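Local structure of similar to yteR (Bacilus subtilis) (Clostridium acetobutylicum, 4WU0) at residues Lys3-Ile12 with Leu348-Glu359. The protein is probably a family GH105 glycoside hydrolase that cleaves unsaturated rhamnogalacturonan fragments derived from pectin. Sequence-based numbering, arbitrary orientation.
Sequences KYSKLMADSI and LGPFLLASYEYE
The carboxylate of E359 grips the first turn of helix 4-14 with both oxygens: OE2 accepts from S5 N at 2.9 Å (N-H...O 160°) and OE1 from S5 OG at 2.7 Å, each through its syn lone pair. Glutamate suits this place because its chain, extended beyond CG, carries two acceptors to a helix N-terminus, whose dipole would favour the negative charge. A chi1 of 62°, with OG between the backbone N and carbonyl carbon, points the S5 hydroxyl at E359 OE1; S5 OG is also hydrogen-bonded to W40 NE1. The short serine sits as a knob among L352, S355, Y356 and E359. K3 CE lies 3.5 Å from E359 OE1, and K3 NZ, in a cation-pi contact with W40, reaches that oxygen through a water.

Further along, branched L352 fills the reciprocal, largely apolar hole among S5, M8, A9 and I12, its CD1 tip to tip with I12 CD1. Unbranched, flexible M8 folds SD onto L348 CD2 (3.7 Å) and CE obliquely onto the F351 ring. Helix 288-302 backs F351 and Y4, and its Y295 OH is hydrogen-bonded to S355 OG. This nearly antiparallel pairing (154°) joins the chain's first and last helices, consistent with closure of the (alpha/alpha)6 barrel of six-hairpin glycosidases.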
ATOM      1  N   LYS A   3     -14.765  16.225   8.464  1.00 23.03           N
ATOM      2  CA  LYS A   3     -13.918  15.674   7.408  1.00 18.85           C
ATOM      3  C   LYS A   3     -12.569  15.290   7.991  1.00 17.17           C
ATOM      4  O   LYS A   3     -11.683  16.131   8.218  1.00 20.31           O
ATOM      5  CB  LYS A   3     -13.777  16.652   6.248  1.00 22.42           C
ATOM      6  CG  LYS A   3     -15.135  16.975   5.615  1.00 24.34           C
ATOM      7  CD  LYS A   3     -15.039  17.792   4.348  1.00 29.04           C
ATOM      8  CE  LYS A   3     -14.540  16.977   3.169  1.00 33.70           C
ATOM      9  NZ  LYS A   3     -14.825  17.672   1.863  1.00 30.37           N
ATOM     10  N   TYR A   4     -12.424  13.995   8.229  1.00 15.93           N
ATOM     11  CA  TYR A   4     -11.216  13.470   8.836  1.00 15.76           C
ATOM     12  C   TYR A   4      -9.994  13.582   7.946  1.00 14.84           C
ATOM     13  O   TYR A   4      -8.866  13.536   8.448  1.00 15.47           O
ATOM     14  CB  TYR A   4     -11.410  12.018   9.290  1.00 16.59           C
ATOM     15  CG  TYR A   4     -12.203  11.913  10.573  1.00 16.86           C
ATOM     16  CD1 TYR A   4     -13.581  11.871  10.556  1.00 18.32           C
ATOM     17  CD2 TYR A   4     -11.561  11.885  11.793  1.00 18.70           C
ATOM     18  CE1 TYR A   4     -14.315  11.804  11.730  1.00 20.81           C
ATOM     19  CE2 TYR A   4     -12.281  11.804  12.973  1.00 17.20           C
ATOM     20  CZ  TYR A   4     -13.655  11.763  12.929  1.00 19.45           C
ATOM     21  OH  TYR A   4     -14.366  11.688  14.092  1.00 20.87           O
ATOM     22  N   SER A   5     -10.164  13.731   6.630  1.00 14.97           N
ATOM     23  CA  SER A   5      -8.962  13.835   5.787  1.00 14.93           C
ATOM     24  C   SER A   5      -8.159  15.089   6.161  1.00 15.45           C
ATOM     25  O   SER A   5      -6.926  15.049   6.353  1.00 14.89           O
ATOM     26  CB  SER A   5      -9.299  13.841   4.279  1.00 14.43           C
ATOM     27  OG  SER A   5     -10.097  14.950   3.948  1.00 16.96           O
ATOM     28  N   LYS A   6      -8.866  16.197   6.299  1.00 14.32           N
ATOM     29  CA  LYS A   6      -8.215  17.459   6.670  1.00 16.56           C
ATOM     30  C   LYS A   6      -7.771  17.446   8.136  1.00 15.80           C
ATOM     31  O   LYS A   6      -6.673  17.898   8.470  1.00 15.85           O
ATOM     32  CB  LYS A   6      -9.149  18.638   6.428  1.00 17.96           C
ATOM     33  CG  LYS A   6      -8.566  19.977   6.868  1.00 17.59           C
ATOM     34  CD  LYS A   6      -9.529  21.134   6.572  1.00 23.08           C
ATOM     35  CE  LYS A   6      -8.906  22.468   6.950  1.00 31.43           C
ATOM     36  NZ  LYS A   6      -9.849  23.582   6.639  1.00 56.30           N
ATOM     37  N   LEU A   7      -8.619  16.935   9.014  1.00 14.94           N
ATOM     38  CA  LEU A   7      -8.281  16.905  10.420  1.00 15.22           C
ATOM     39  C   LEU A   7      -7.015  16.076  10.638  1.00 14.57           C
ATOM     40  O   LEU A   7      -6.140  16.455  11.399  1.00 15.31           O
ATOM     41  CB  LEU A   7      -9.446  16.353  11.256  1.00 15.81           C
ATOM     42  CG  LEU A   7      -9.227  16.293  12.769  1.00 16.99           C
ATOM     43  CD1 LEU A   7      -8.866  17.650  13.363  1.00 18.91           C
ATOM     44  CD2 LEU A   7     -10.448  15.704  13.481  1.00 21.11           C
ATOM     45  N   MET A   8      -6.919  14.924   9.987  1.00 13.98           N
ATOM     46  CA  MET A   8      -5.719  14.120  10.115  1.00 15.12           C
ATOM     47  C   MET A   8      -4.497  14.775   9.486  1.00 14.33           C
ATOM     48  O   MET A   8      -3.402  14.711  10.041  1.00 16.00           O
ATOM     49  CB  MET A   8      -5.925  12.743   9.509  1.00 15.67           C
ATOM     50  CG  MET A   8      -4.723  11.850   9.685  1.00 16.30           C
ATOM     51  SD  MET A   8      -4.251  11.681  11.422  1.00 25.05           S
ATOM     52  CE  MET A   8      -5.273  10.294  11.756  1.00 19.76           C
ATOM     53  N   ALA A   9      -4.666  15.364   8.303  1.00 14.43           N
ATOM     54  CA  ALA A   9      -3.566  16.077   7.661  1.00 14.81           C
ATOM     55  C   ALA A   9      -3.032  17.169   8.587  1.00 13.71           C
ATOM     56  O   ALA A   9      -1.827  17.304   8.778  1.00 16.09           O
ATOM     57  CB  ALA A   9      -4.020  16.684   6.323  1.00 14.97           C
ATOM     58  N   ASP A  10      -3.947  17.931   9.181  1.00 15.55           N
ATOM     59  CA  ASP A  10      -3.552  19.001  10.085  1.00 15.50           C
ATOM     60  C   ASP A  10      -2.854  18.419  11.322  1.00 17.90           C
ATOM     61  O   ASP A  10      -1.920  19.014  11.846  1.00 16.80           O
ATOM     62  CB  ASP A  10      -4.763  19.844  10.499  1.00 16.84           C
ATOM     63  CG  ASP A  10      -5.249  20.742   9.383  1.00 20.60           C
ATOM     64  OD1 ASP A  10      -4.447  20.978   8.442  1.00 19.90           O
ATOM     65  OD2 ASP A  10      -6.425  21.203   9.439  1.00 20.05           O
ATOM     66  N   SER A  11      -3.298  17.252  11.772  1.00 15.53           N
ATOM     67  CA  SER A  11      -2.665  16.594  12.914  1.00 15.62           C
ATOM     68  C   SER A  11      -1.242  16.146  12.599  1.00 17.22           C
ATOM     69  O   SER A  11      -0.330  16.314  13.407  1.00 17.20           O
ATOM     70  CB  SER A  11      -3.491  15.384  13.372  1.00 16.93           C
ATOM     71  OG  SER A  11      -4.775  15.779  13.792  1.00 17.85           O
ATOM     72  N   ILE A  12      -1.058  15.564  11.422  1.00 14.31           N
ATOM     73  CA  ILE A  12       0.258  15.084  11.003  1.00 16.32           C
ATOM     74  C   ILE A  12       1.245  16.246  10.947  1.00 17.79           C
ATOM     75  O   ILE A  12       2.383  16.143  11.412  1.00 16.64           O
ATOM     76  CB  ILE A  12       0.158  14.391   9.641  1.00 14.12           C
ATOM     77  CG1 ILE A  12      -0.645  13.084   9.755  1.00 14.42           C
ATOM     78  CG2 ILE A  12       1.547  14.109   9.046  1.00 15.48           C
ATOM     79  CD1 ILE A  12      -1.110  12.565   8.418  1.00 15.52           C
ATOM     80  N   LEU A 348      -1.175   6.099   8.717  1.00 13.57           N
ATOM     81  CA  LEU A 348      -1.698   7.442   8.475  1.00 12.17           C
ATOM     82  C   LEU A 348      -2.085   7.651   7.021  1.00 13.20           C
ATOM     83  O   LEU A 348      -3.120   8.226   6.719  1.00 13.36           O
ATOM     84  CB  LEU A 348      -0.678   8.514   8.882  1.00 12.02           C
ATOM     85  CG  LEU A 348      -0.355   8.609  10.364  1.00 12.84           C
ATOM     86  CD1 LEU A 348       0.907   9.423  10.606  1.00 14.51           C
ATOM     87  CD2 LEU A 348      -1.492   9.219  11.124  1.00 14.91           C
ATOM     88  N   GLY A 349      -1.226   7.244   6.112  1.00 12.02           N
ATOM     89  CA  GLY A 349      -1.514   7.426   4.696  1.00 12.26           C
ATOM     90  C   GLY A 349      -2.803   6.763   4.263  1.00 12.28           C
ATOM     91  O   GLY A 349      -3.668   7.401   3.670  1.00 12.54           O
ATOM     92  N   PRO A 350      -2.936   5.455   4.532  1.00 12.09           N
ATOM     93  CA  PRO A 350      -4.180   4.770   4.169  1.00 12.18           C
ATOM     94  C   PRO A 350      -5.396   5.366   4.853  1.00 12.24           C
ATOM     95  O   PRO A 350      -6.464   5.413   4.251  1.00 12.89           O
ATOM     96  CB  PRO A 350      -3.924   3.328   4.634  1.00 13.66           C
ATOM     97  CG  PRO A 350      -2.438   3.180   4.471  1.00 13.78           C
ATOM     98  CD  PRO A 350      -1.863   4.498   4.883  1.00 13.07           C
ATOM     99  N   PHE A 351      -5.254   5.821   6.090  1.00 12.40           N
ATOM    100  CA  PHE A 351      -6.390   6.465   6.757  1.00 14.21           C
ATOM    101  C   PHE A 351      -6.797   7.768   6.052  1.00 12.55           C
ATOM    102  O   PHE A 351      -7.982   8.035   5.841  1.00 12.83           O
ATOM    103  CB  PHE A 351      -6.130   6.718   8.243  1.00 13.03           C
ATOM    104  CG  PHE A 351      -7.300   7.365   8.919  1.00 15.37           C
ATOM    105  CD1 PHE A 351      -8.383   6.610   9.295  1.00 16.21           C
ATOM    106  CD2 PHE A 351      -7.358   8.739   9.086  1.00 15.00           C
ATOM    107  CE1 PHE A 351      -9.514   7.216   9.870  1.00 17.38           C
ATOM    108  CE2 PHE A 351      -8.465   9.332   9.672  1.00 16.76           C
ATOM    109  CZ  PHE A 351      -9.547   8.550  10.057  1.00 15.41           C
ATOM    110  N   LEU A 352      -5.834   8.589   5.659  1.00 13.03           N
ATOM    111  CA  LEU A 352      -6.138   9.781   4.884  1.00 12.96           C
ATOM    112  C   LEU A 352      -6.850   9.444   3.587  1.00 13.23           C
ATOM    113  O   LEU A 352      -7.811  10.113   3.202  1.00 13.60           O
ATOM    114  CB  LEU A 352      -4.841  10.500   4.522  1.00 14.56           C
ATOM    115  CG  LEU A 352      -4.114  11.240   5.637  1.00 15.88           C
ATOM    116  CD1 LEU A 352      -2.677  11.543   5.215  1.00 17.26           C
ATOM    117  CD2 LEU A 352      -4.874  12.527   5.935  1.00 14.34           C
ATOM    118  N   LEU A 353      -6.343   8.422   2.889  1.00 13.14           N
ATOM    119  CA  LEU A 353      -6.914   8.022   1.606  1.00 13.49           C
ATOM    120  C   LEU A 353      -8.329   7.469   1.748  1.00 14.33           C
ATOM    121  O   LEU A 353      -9.214   7.798   0.949  1.00 14.09           O
ATOM    122  CB  LEU A 353      -6.001   7.000   0.898  1.00 13.43           C
ATOM    123  CG  LEU A 353      -4.640   7.570   0.499  1.00 13.46           C
ATOM    124  CD1 LEU A 353      -3.672   6.450   0.082  1.00 19.73           C
ATOM    125  CD2 LEU A 353      -4.790   8.561  -0.655  1.00 16.15           C
ATOM    126  N   ALA A 354      -8.544   6.623   2.754  1.00 13.78           N
ATOM    127  CA  ALA A 354      -9.888   6.123   3.030  1.00 14.29           C
ATOM    128  C   ALA A 354     -10.825   7.268   3.355  1.00 13.83           C
ATOM    129  O   ALA A 354     -11.977   7.271   2.927  1.00 14.26           O
ATOM    130  CB  ALA A 354      -9.843   5.122   4.192  1.00 14.72           C
ATOM    131  N   SER A 355     -10.350   8.225   4.145  1.00 13.66           N
ATOM    132  CA  SER A 355     -11.179   9.366   4.526  1.00 13.99           C
ATOM    133  C   SER A 355     -11.588  10.171   3.300  1.00 14.48           C
ATOM    134  O   SER A 355     -12.739  10.570   3.165  1.00 14.93           O
ATOM    135  CB  SER A 355     -10.418  10.277   5.484  1.00 14.51           C
ATOM    136  OG  SER A 355     -10.092   9.592   6.676  1.00 14.85           O
ATOM    137  N   TYR A 356     -10.640  10.408   2.399  1.00 14.46           N
ATOM    138  CA  TYR A 356     -10.945  11.142   1.184  1.00 16.53           C
ATOM    139  C   TYR A 356     -12.035  10.409   0.396  1.00 15.39           C
ATOM    140  O   TYR A 356     -12.983  11.033  -0.077  1.00 15.94           O
ATOM    141  CB  TYR A 356      -9.683  11.325   0.341  1.00 17.03           C
ATOM    142  CG  TYR A 356      -9.940  11.914  -1.024  1.00 17.10           C
ATOM    143  CD1 TYR A 356     -10.110  13.275  -1.189  1.00 19.99           C
ATOM    144  CD2 TYR A 356     -10.036  11.097  -2.141  1.00 23.49           C
ATOM    145  CE1 TYR A 356     -10.366  13.822  -2.440  1.00 21.99           C
ATOM    146  CE2 TYR A 356     -10.300  11.636  -3.402  1.00 31.78           C
ATOM    147  CZ  TYR A 356     -10.454  12.997  -3.536  1.00 30.69           C
ATOM    148  OH  TYR A 356     -10.705  13.541  -4.777  1.00 40.97           O
ATOM    149  N   GLU A 357     -11.909   9.093   0.265  1.00 15.18           N
ATOM    150  CA  GLU A 357     -12.897   8.336  -0.523  1.00 15.65           C
ATOM    151  C   GLU A 357     -14.266   8.344   0.154  1.00 16.02           C
ATOM    152  O   GLU A 357     -15.286   8.424  -0.508  1.00 16.54           O
ATOM    153  CB  GLU A 357     -12.460   6.891  -0.733  1.00 15.43           C
ATOM    154  CG  GLU A 357     -11.286   6.715  -1.693  1.00 15.44           C
ATOM    155  CD  GLU A 357     -11.644   6.946  -3.160  1.00 21.01           C
ATOM    156  OE1 GLU A 357     -12.835   6.856  -3.547  1.00 22.35           O
ATOM    157  OE2 GLU A 357     -10.705   7.223  -3.947  1.00 24.04           O
ATOM    158  N   TYR A 358     -14.273   8.211   1.475  1.00 16.39           N
ATOM    159  CA  TYR A 358     -15.522   8.238   2.229  1.00 15.82           C
ATOM    160  C   TYR A 358     -16.234   9.567   2.044  1.00 17.23           C
ATOM    161  O   TYR A 358     -17.433   9.618   1.774  1.00 18.86           O
ATOM    162  CB  TYR A 358     -15.240   8.026   3.712  1.00 16.47           C
ATOM    163  CG  TYR A 358     -16.473   8.099   4.575  1.00 15.73           C
ATOM    164  CD1 TYR A 358     -17.277   6.997   4.739  1.00 16.07           C
ATOM    165  CD2 TYR A 358     -16.812   9.269   5.234  1.00 18.92           C
ATOM    166  CE1 TYR A 358     -18.400   7.050   5.543  1.00 19.71           C
ATOM    167  CE2 TYR A 358     -17.935   9.336   6.028  1.00 19.43           C
ATOM    168  CZ  TYR A 358     -18.716   8.222   6.185  1.00 21.76           C
ATOM    169  OH  TYR A 358     -19.860   8.263   6.975  1.00 24.23           O
ATOM    170  N   GLU A 359     -15.478  10.645   2.186  1.00 16.16           N
ATOM    171  CA  GLU A 359     -16.034  11.976   2.048  1.00 17.06           C
ATOM    172  C   GLU A 359     -16.585  12.174   0.646  1.00 19.64           C
ATOM    173  O   GLU A 359     -17.630  12.782   0.458  1.00 19.96           O
ATOM    174  CB  GLU A 359     -14.960  13.012   2.363  1.00 18.04           C
ATOM    175  CG  GLU A 359     -14.557  13.004   3.839  1.00 17.42           C
ATOM    176  CD  GLU A 359     -13.158  13.522   4.086  1.00 17.23           C
ATOM    177  OE1 GLU A 359     -12.554  14.143   3.179  1.00 16.53           O
ATOM    178  OE2 GLU A 359     -12.633  13.274   5.194  1.00 17.10           O
TER
HETATM  179  O   HOH W   1     -13.297  15.533   0.778  1.00 24.63           O